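Local coordinates for phosphoserine aminotransferase SerC (Cytophaga hutchinsonii ATCC 33406, PDB 3FFR), which probably catalyses the pyridoxal-phosphate-dependent transfer of an amino group between glutamate and 3-phosphohydroxypyruvate, a step of serine biosynthesis, at residues G330-K333 against E334-I337; E113-F116 against G117-F120; H88-G92 against S93-R97. One frame throughout, in Å; residues are numbered along the deposited sequence.

Followed from the N terminus, the three contacts come in series and none nests within or crosses another. Interaction 3 (88-97) comes first, at the bend where strand 85-90 of the seven-stranded sheet turns into helix 93-104. Interaction 2 (113-120) closes a tight turn just beyond strand 108-113, the edge strand that completes the same beta-alpha-beta unit; A114 and K118 there reach V90 and N91 of interaction 3. Interaction 1 (330-337) lies far along the chain, at the entry to strand 336-340 of the five-stranded sheet. Its K332 and Q336 meet F116 of interaction 2, so the turn packs against the loop that leads into the second sheet.

Interaction 1: residues G330-K333 against E334-I337; sequences GSKK and ETQI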
ATOM      1  N   GLY A 330       2.446  21.336 -11.598  1.00 33.35           N
ATOM      2  CA  GLY A 330       1.286  22.195 -11.440  1.00 33.95           C
ATOM      3  C   GLY A 330       1.231  23.345 -12.417  1.00 35.40           C
ATOM      4  O   GLY A 330       1.240  23.165 -13.626  1.00 34.79           O
ATOM      5  N   SER A 331       1.236  24.546 -11.860  1.00 36.09           N
ATOM      6  CA  SER A 331       1.105  25.763 -12.650  1.00 35.89           C
ATOM      7  C   SER A 331       2.373  26.084 -13.444  1.00 35.48           C
ATOM      8  O   SER A 331       2.397  27.008 -14.253  1.00 34.81           O
ATOM      9  CB  SER A 331       0.692  26.938 -11.778  1.00 37.41           C
ATOM     10  OG  SER A 331       1.756  27.344 -10.971  1.00 43.84           O
ATOM     11  N   LYS A 332       3.403  25.268 -13.257  1.00 32.47           N
ATOM     12  CA  LYS A 332       4.668  25.440 -13.994  1.00 32.64           C
ATOM     13  C   LYS A 332       4.743  24.474 -15.177  1.00 33.76           C
ATOM     14  O   LYS A 332       5.778  24.358 -15.838  1.00 32.22           O
ATOM     15  CB  LYS A 332       5.871  25.174 -13.094  1.00 30.80           C
ATOM     16  CG  LYS A 332       6.040  26.174 -11.956  1.00 33.22           C
ATOM     17  CD  LYS A 332       6.236  27.555 -12.475  1.00 35.78           C
ATOM     18  CE  LYS A 332       6.422  28.549 -11.360  1.00 43.41           C
ATOM     19  NZ  LYS A 332       6.736  29.889 -11.889  1.00 39.61           N
ATOM     20  N   LYS A 333       3.632  23.790 -15.454  1.00 32.70           N
ATOM     21  CA  LYS A 333       3.644  22.725 -16.454  1.00 31.72           C
ATOM     22  C   LYS A 333       3.990  23.189 -17.875  1.00 33.40           C
ATOM     23  O   LYS A 333       4.422  22.388 -18.696  1.00 34.83           O
ATOM     24  CB  LYS A 333       2.339  21.926 -16.455  1.00 34.14           C
ATOM     25  CG  LYS A 333       1.143  22.711 -16.951  1.00 43.70           C
ATOM     26  CD  LYS A 333      -0.156  21.908 -16.807  1.00 59.06           C
ATOM     27  CE  LYS A 333      -1.391  22.816 -17.007  1.00 70.01           C
ATOM     28  NZ  LYS A 333      -1.498  23.900 -15.955  1.00 73.57           N
ATOM     29  N   GLU A 334       3.860  24.471 -18.156  1.00 32.60           N
ATOM     30  CA  GLU A 334       4.212  24.951 -19.491  1.00 31.92           C
ATOM     31  C   GLU A 334       5.502  25.763 -19.552  1.00 33.06           C
ATOM     32  O   GLU A 334       5.969  26.094 -20.647  1.00 30.94           O
ATOM     33  CB  GLU A 334       3.069  25.766 -20.092  1.00 35.23           C
ATOM     34  CG  GLU A 334       1.806  24.963 -20.377  1.00 38.63           C
ATOM     35  CD  GLU A 334       0.738  25.788 -21.093  1.00 54.59           C
ATOM     36  OE1 GLU A 334       0.897  27.026 -21.205  1.00 60.55           O
ATOM     37  OE2 GLU A 334      -0.261  25.190 -21.551  1.00 63.56           O
ATOM     38  N   THR A 335       6.096  26.031 -18.391  1.00 29.08           N
ATOM     39  CA  THR A 335       7.275  26.895 -18.322  1.00 28.94           C
ATOM     40  C   THR A 335       8.550  26.300 -17.745  1.00 28.60           C
ATOM     41  O   THR A 335       9.587  26.982 -17.688  1.00 29.15           O
ATOM     42  CB  THR A 335       6.938  28.142 -17.544  1.00 29.10           C
ATOM     43  OG1 THR A 335       6.478  27.766 -16.243  1.00 32.90           O
ATOM     44  CG2 THR A 335       5.824  28.929 -18.298  1.00 31.48           C
ATOM     45  N   GLN A 336       8.455  25.057 -17.286  1.00 27.53           N
ATOM     46  CA  GLN A 336       9.629  24.347 -16.793  1.00 26.10           C
ATOM     47  C   GLN A 336       9.595  22.904 -17.228  1.00 26.99           C
ATOM     48  O   GLN A 336       8.549  22.380 -17.546  1.00 29.66           O
ATOM     49  CB  GLN A 336       9.706  24.361 -15.245  1.00 27.53           C
ATOM     50  CG  GLN A 336       9.747  25.710 -14.571  1.00 26.93           C
ATOM     51  CD  GLN A 336       9.959  25.612 -13.061  1.00 26.77           C
ATOM     52  OE1 GLN A 336       9.251  24.871 -12.361  1.00 28.11           O
ATOM     53  NE2 GLN A 336      10.933  26.370 -12.552  1.00 29.24           N
ATOM     54  N   ILE A 337      10.768  22.286 -17.273  1.00 28.22           N
ATOM     55  CA  ILE A 337      10.861  20.824 -17.380  1.00 28.57           C
ATOM     56  C   ILE A 337      11.559  20.314 -16.114  1.00 29.46           C
ATOM     57  O   ILE A 337      12.227  21.059 -15.388  1.00 28.06           O
ATOM     58  CB  ILE A 337      11.558  20.295 -18.648  1.00 28.98           C
ATOM     59  CG1 ILE A 337      13.031  20.747 -18.720  1.00 28.94           C
ATOM     60  CG2 ILE A 337      10.718  20.641 -19.935  1.00 27.64           C
ATOM     61  CD1 ILE A 337      13.842  20.043 -19.788  1.00 28.17           C
TER
HETATM   62  O   HOH W   1       3.470  27.030 -16.791  1.00 45.86           O
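The carbonyl O of K332 receives two backbone N-H groups as the chain turns from a short 3-10 segment into a strand. T335 N lies 3.1 Å from K332 O and approaches from above the carbonyl plane, well off a lone pair, while Q336 N, also 3.1 Å from K332 O, comes nearly along the C=O axis. One acceptor thus grips both the residue before the strand and the first residue in it.

The side chains of K332 and Q336 meet beside this bend. In K332, chi1 (-66°) sets CG anti to the carbonyl carbon, where CB and CG border the glutamine amide; Q336 OE1 sits 3.5 Å from K332 CB and equally 3.5 Å from K332 CG. The bend at chi2 (-61°) then turns K332 CD toward T335 OG1, 3.8 Å away. Water 1 fills in the polar side: it donates to S331 O at 2.8 Å and accepts from E334 N at 2.9 Å. The water is also hydrogen-bonded to T335 OG1.

In the next shell, Q336 NE2 is bonded to N306 OD1, which fixes the rotation of the amide. With an alanine in place of Q336, the N306 oxygen would probably lose its donor and a gap would open beside the methylenes of K332. G330 N, S331 N and K332 NZ bind polyethylene glycol, probably from the crystallisation liquor.

Backbone bonds tie the end of the turn into the five-stranded sheet: T335 pairs with T307, I337 with A305, and Q336 with G328, just past the end of strand 323-327. The side chain of Q336 rests on V304 of strand 302-307, and that of I337 packs against P311 and I314 at helix 311-318.

Interaction 2: residues E113-F116 against G117-F120; sequences EAAF and GKGF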
ATOM      1  N   GLU A 113       8.461  29.657   5.592  1.00 28.89           N
ATOM      2  CA  GLU A 113       8.210  29.551   4.123  1.00 28.30           C
ATOM      3  C   GLU A 113       9.180  30.264   3.239  1.00 32.21           C
ATOM      4  O   GLU A 113       9.687  31.327   3.588  1.00 32.28           O
ATOM      5  CB  GLU A 113       6.777  30.068   3.831  1.00 30.54           C
ATOM      6  CG  GLU A 113       6.306  29.780   2.412  1.00 33.31           C
ATOM      7  CD  GLU A 113       4.793  29.892   2.224  1.00 40.94           C
ATOM      8  OE1 GLU A 113       4.085  30.300   3.158  1.00 42.67           O
ATOM      9  OE2 GLU A 113       4.315  29.556   1.124  1.00 44.89           O
ATOM     10  N   ALA A 114       9.506  29.615   2.130  1.00 28.67           N
ATOM     11  CA  ALA A 114      10.297  30.245   1.065  1.00 28.60           C
ATOM     12  C   ALA A 114       9.465  30.144  -0.208  1.00 28.76           C
ATOM     13  O   ALA A 114       8.658  29.237  -0.387  1.00 28.88           O
ATOM     14  CB  ALA A 114      11.645  29.548   0.866  1.00 30.06           C
ATOM     15  N   ALA A 115       9.676  31.105  -1.095  1.00 27.90           N
ATOM     16  CA  ALA A 115       8.935  31.116  -2.357  1.00 29.05           C
ATOM     17  C   ALA A 115       9.249  29.889  -3.191  1.00 28.47           C
ATOM     18  O   ALA A 115      10.330  29.318  -3.119  1.00 28.39           O
ATOM     19  CB  ALA A 115       9.288  32.391  -3.175  1.00 30.24           C
ATOM     20  N   PHE A 116       8.296  29.520  -4.031  1.00 29.51           N
ATOM     21  CA  PHE A 116       8.525  28.421  -4.977  1.00 28.74           C
ATOM     22  C   PHE A 116       9.728  28.749  -5.827  1.00 29.19           C
ATOM     23  O   PHE A 116       9.804  29.828  -6.451  1.00 31.44           O
ATOM     24  CB  PHE A 116       7.290  28.199  -5.858  1.00 31.25           C
ATOM     25  CG  PHE A 116       7.367  26.971  -6.747  1.00 29.48           C
ATOM     26  CD1 PHE A 116       7.959  27.038  -7.982  1.00 34.26           C
ATOM     27  CD2 PHE A 116       6.807  25.766  -6.343  1.00 31.20           C
ATOM     28  CE1 PHE A 116       8.022  25.923  -8.802  1.00 33.90           C
ATOM     29  CE2 PHE A 116       6.862  24.657  -7.155  1.00 35.09           C
ATOM     30  CZ  PHE A 116       7.450  24.740  -8.393  1.00 36.15           C
ATOM     31  N   GLY A 117      10.683  27.835  -5.871  1.00 28.53           N
ATOM     32  CA  GLY A 117      11.893  28.016  -6.660  1.00 28.01           C
ATOM     33  C   GLY A 117      13.059  28.455  -5.807  1.00 28.80           C
ATOM     34  O   GLY A 117      14.199  28.536  -6.258  1.00 29.09           O
ATOM     35  N   LYS A 118      12.750  28.725  -4.547  1.00 28.92           N
ATOM     36  CA  LYS A 118      13.771  29.119  -3.569  1.00 27.34           C
ATOM     37  C   LYS A 118      13.908  28.140  -2.421  1.00 28.49           C
ATOM     38  O   LYS A 118      13.063  27.291  -2.173  1.00 28.11           O
ATOM     39  CB  LYS A 118      13.498  30.528  -3.031  1.00 29.08           C
ATOM     40  CG  LYS A 118      13.684  31.592  -4.086  1.00 32.03           C
ATOM     41  CD  LYS A 118      13.336  32.935  -3.591  1.00 44.98           C
ATOM     42  CE  LYS A 118      13.717  33.986  -4.633  1.00 50.50           C
ATOM     43  NZ  LYS A 118      13.382  35.346  -4.129  1.00 57.23           N
ATOM     44  N   GLY A 119      15.014  28.310  -1.714  1.00 28.81           N
ATOM     45  CA  GLY A 119      15.334  27.478  -0.568  1.00 28.28           C
ATOM     46  C   GLY A 119      15.521  28.283   0.691  1.00 27.71           C
ATOM     47  O   GLY A 119      15.103  29.453   0.790  1.00 28.58           O
ATOM     48  N   PHE A 120      16.173  27.650   1.656  1.00 27.66           N
ATOM     49  CA  PHE A 120      16.350  28.187   3.005  1.00 27.97           C
ATOM     50  C   PHE A 120      17.788  28.494   3.389  1.00 29.42           C
ATOM     51  O   PHE A 120      18.736  27.832   2.942  1.00 30.56           O
ATOM     52  CB  PHE A 120      15.770  27.189   4.023  1.00 29.10           C
ATOM     53  CG  PHE A 120      14.296  26.991   3.863  1.00 26.85           C
ATOM     54  CD1 PHE A 120      13.399  27.901   4.398  1.00 32.12           C
ATOM     55  CD2 PHE A 120      13.797  25.932   3.113  1.00 32.10           C
ATOM     56  CE1 PHE A 120      12.030  27.724   4.211  1.00 30.42           C
ATOM     57  CE2 PHE A 120      12.441  25.778   2.924  1.00 30.29           C
ATOM     58  CZ  PHE A 120      11.568  26.671   3.480  1.00 29.63           C
TER
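A115 and K118 close a type II beta turn, a local contact in the loop that leaves strand 108-113, at the edge of the seven-stranded sheet. The closing bond runs from K118 N to A115 O at 2.9 Å, and the donor is tilted 33° from the carbonyl plane. G117 takes the third position of the turn with a positive phi of 100°; a CB there would jam against F116 O, so the turn calls for glycine at this point. The flanking arms fold back on each other. A114 CB points across to the second arm, where it stands 3.5 Å from G119 O and over one face of the F120 ring. This CH-pi contact places A114 CB 4.1 Å from the ring centroid of F120, offset toward the rim at CE1 and CZ. A115 CB lies 4.1 Å from K118 CD, part of the extended lysine chain. F116, with CG anti to its N (chi1 -173°), places its ring against S142, S143 and K332. The chemistry is therefore that of a turn set by its backbone: one hydrogen bond and a glycine fix the bend, a methyl on an aromatic face packs the arms together, and bonds from A114 to V90 and from K118 O to N91 ND2 tie them to the end of strand 85-90 and the residue after it.

Interaction 3: residues H88-G92 against S93-R97; sequences HCVNG and SFSKR. With SER (serine), chain B.
The chi1 of 53° at S95 sets OG between S95's own N and carbonyl carbon, a rotation that aims the hydroxyl back at the backbone of N91 and G92. N91 N reaches S95 OG at 3.0 Å in an almost straight bond, 171° at the hydrogen; G92 N adds a weak, bent one. In the same bend the CG1 of V90, anti to its N, lies 3.7 Å from K96 CA, so the strand's last side chain rests on the first helical turn. G92 is the N-cap residue, and K96 N bonds to G92 O at 2.9 Å to start helix 93-104. Water 2 donates to S95 O and is hydrogen-bonded to H88 ND1, spanning strand and helix. The edge of the F94 ring faces the bound serine, its CZ 3.6 Å from the ligand CA; Y329 and, from the second subunit, H36 and R37 hold the same ligand.

A buried hydroxyl that accepts one strong and one weak backbone N-H presumably gives its own proton to E140 OE1, to which S95 OG is also bonded. E140 OE2 takes F94 N as well, and a carboxylate at this helix start would probably be drawn in by the helix dipole. S95 and E140 together probably steady the strand-to-helix bend that presents F94 to the ligand pocket.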
ATOM      1  N   HIS A  88       7.249  23.239  10.209  1.00 25.49           N
ATOM      2  CA  HIS A  88       7.548  22.807   8.856  1.00 26.64           C
ATOM      3  C   HIS A  88       8.242  23.870   8.017  1.00 26.55           C
ATOM      4  O   HIS A  88       7.827  25.001   8.015  1.00 27.70           O
ATOM      5  CB  HIS A  88       6.223  22.479   8.112  1.00 26.65           C
ATOM      6  CG  HIS A  88       5.389  21.418   8.767  1.00 26.64           C
ATOM      7  ND1 HIS A  88       5.201  20.166   8.206  1.00 25.28           N
ATOM      8  CD2 HIS A  88       4.700  21.424   9.930  1.00 26.81           C
ATOM      9  CE1 HIS A  88       4.452  19.439   9.030  1.00 27.54           C
ATOM     10  NE2 HIS A  88       4.128  20.181  10.077  1.00 26.49           N
ATOM     11  N   CYS A  89       9.276  23.450   7.296  1.00 24.93           N
ATOM     12  CA  CYS A  89       9.877  24.284   6.235  1.00 24.25           C
ATOM     13  C   CYS A  89       9.096  24.007   4.959  1.00 26.95           C
ATOM     14  O   CYS A  89       9.067  22.867   4.480  1.00 28.65           O
ATOM     15  CB  CYS A  89      11.365  23.965   6.017  1.00 27.20           C
ATOM     16  SG  CYS A  89      12.423  24.712   7.284  1.00 29.48           S
ATOM     17  N   VAL A  90       8.468  25.043   4.422  1.00 25.94           N
ATOM     18  CA  VAL A  90       7.600  24.918   3.240  1.00 25.15           C
ATOM     19  C   VAL A  90       8.097  25.767   2.083  1.00 26.40           C
ATOM     20  O   VAL A  90       8.248  26.986   2.234  1.00 27.85           O
ATOM     21  CB  VAL A  90       6.141  25.323   3.601  1.00 27.19           C
ATOM     22  CG1 VAL A  90       5.237  25.369   2.338  1.00 27.58           C
ATOM     23  CG2 VAL A  90       5.575  24.364   4.683  1.00 25.73           C
ATOM     24  N   ASN A  91       8.359  25.113   0.958  1.00 27.07           N
ATOM     25  CA  ASN A  91       8.853  25.833  -0.234  1.00 26.47           C
ATOM     26  C   ASN A  91       8.347  25.279  -1.540  1.00 28.71           C
ATOM     27  O   ASN A  91       8.839  25.594  -2.626  1.00 29.39           O
ATOM     28  CB  ASN A  91      10.385  25.931  -0.255  1.00 28.34           C
ATOM     29  CG  ASN A  91      11.056  24.585  -0.424  1.00 27.29           C
ATOM     30  OD1 ASN A  91      10.435  23.538  -0.233  1.00 27.85           O
ATOM     31  ND2 ASN A  91      12.326  24.607  -0.821  1.00 31.00           N
ATOM     32  N   GLY A  92       7.361  24.414  -1.444  1.00 27.71           N
ATOM     33  CA  GLY A  92       6.769  23.824  -2.645  1.00 26.79           C
ATOM     34  C   GLY A  92       5.591  22.944  -2.320  1.00 27.25           C
ATOM     35  O   GLY A  92       5.142  22.850  -1.167  1.00 27.72           O
ATOM     36  N   SER A  93       5.108  22.283  -3.356  1.00 27.34           N
ATOM     37  CA  SER A  93       3.864  21.521  -3.244  1.00 27.96           C
ATOM     38  C   SER A  93       3.860  20.361  -2.264  1.00 28.06           C
ATOM     39  O   SER A  93       2.847  20.119  -1.562  1.00 27.73           O
ATOM     40  CB  SER A  93       3.419  21.030  -4.608  1.00 30.02           C
ATOM     41  OG  SER A  93       3.267  22.127  -5.490  1.00 33.27           O
ATOM     42  N   PHE A  94       4.977  19.643  -2.209  1.00 28.07           N
ATOM     43  CA  PHE A  94       5.055  18.476  -1.302  1.00 27.10           C
ATOM     44  C   PHE A  94       5.215  18.912   0.152  1.00 27.15           C
ATOM     45  O   PHE A  94       4.463  18.465   1.024  1.00 28.07           O
ATOM     46  CB  PHE A  94       6.128  17.508  -1.759  1.00 26.51           C
ATOM     47  CG  PHE A  94       5.769  16.874  -3.059  1.00 28.28           C
ATOM     48  CD1 PHE A  94       4.901  15.806  -3.089  1.00 32.96           C
ATOM     49  CD2 PHE A  94       6.193  17.416  -4.246  1.00 27.70           C
ATOM     50  CE1 PHE A  94       4.530  15.235  -4.299  1.00 36.89           C
ATOM     51  CE2 PHE A  94       5.816  16.885  -5.460  1.00 31.15           C
ATOM     52  CZ  PHE A  94       4.995  15.783  -5.501  1.00 34.66           C
ATOM     53  N   SER A  95       6.147  19.824   0.392  1.00 27.12           N
ATOM     54  CA  SER A  95       6.369  20.338   1.756  1.00 25.78           C
ATOM     55  C   SER A  95       5.112  21.062   2.264  1.00 27.02           C
ATOM     56  O   SER A  95       4.753  20.964   3.440  1.00 26.97           O
ATOM     57  CB  SER A  95       7.635  21.195   1.854  1.00 26.32           C
ATOM     58  OG  SER A  95       7.648  22.232   0.897  1.00 26.91           O
ATOM     59  N   LYS A  96       4.405  21.718   1.349  1.00 27.52           N
ATOM     60  CA  LYS A  96       3.141  22.395   1.704  1.00 27.69           C
ATOM     61  C   LYS A  96       2.042  21.406   2.131  1.00 27.19           C
ATOM     62  O   LYS A  96       1.320  21.607   3.115  1.00 26.03           O
ATOM     63  CB  LYS A  96       2.633  23.239   0.550  1.00 27.63           C
ATOM     64  CG  LYS A  96       1.272  23.917   0.764  1.00 30.99           C
ATOM     65  CD  LYS A  96       0.947  24.757  -0.507  1.00 35.23           C
ATOM     66  CE  LYS A  96      -0.424  25.407  -0.523  1.00 48.94           C
ATOM     67  NZ  LYS A  96      -1.497  24.419  -0.914  1.00 59.11           N
ATOM     68  N   ARG A  97       1.935  20.315   1.387  1.00 26.75           N
ATOM     69  CA  ARG A  97       0.880  19.308   1.655  0.60 28.19           C
ATOM     70  C   ARG A  97       1.105  18.675   3.031  1.00 26.22           C
ATOM     71  O   ARG A  97       0.141  18.500   3.811  1.00 28.43           O
ATOM     72  CB  ARG A  97       0.792  18.246   0.555  0.60 27.54           C
ATOM     73  CG  ARG A  97      -0.491  17.385   0.665  0.60 29.44           C
ATOM     74  CD  ARG A  97      -1.785  18.095   0.187  0.60 31.14           C
ATOM     75  NE  ARG A  97      -2.965  17.313   0.567  0.60 32.24           N
ATOM     76  CZ  ARG A  97      -3.735  17.610   1.617  0.60 32.50           C
ATOM     77  NH1 ARG A  97      -3.530  18.729   2.283  0.60 23.54           N
ATOM     78  NH2 ARG A  97      -4.761  16.820   1.952  0.60 31.83           N
TER
HETATM   79  N   SER B 362       1.512  12.637  -6.457  0.75 31.52           N
HETATM   80  CA  SER B 362       2.299  13.806  -6.893  0.75 39.35           C
HETATM   81  C   SER B 362       1.326  14.805  -7.419  0.75 40.76           C
HETATM   82  O   SER B 362       0.868  15.584  -6.584  0.75 46.00           O
HETATM   83  CB  SER B 362       3.414  13.467  -7.912  0.75 39.90           C
HETATM   84  OG  SER B 362       4.378  12.503  -7.395  0.75 40.73           O
HETATM   85  OXT SER B 362       0.952  14.850  -8.587  0.75 40.10           O
HETATM   86  O   HOH W   2       6.300  20.163   5.556  1.00 23.89           O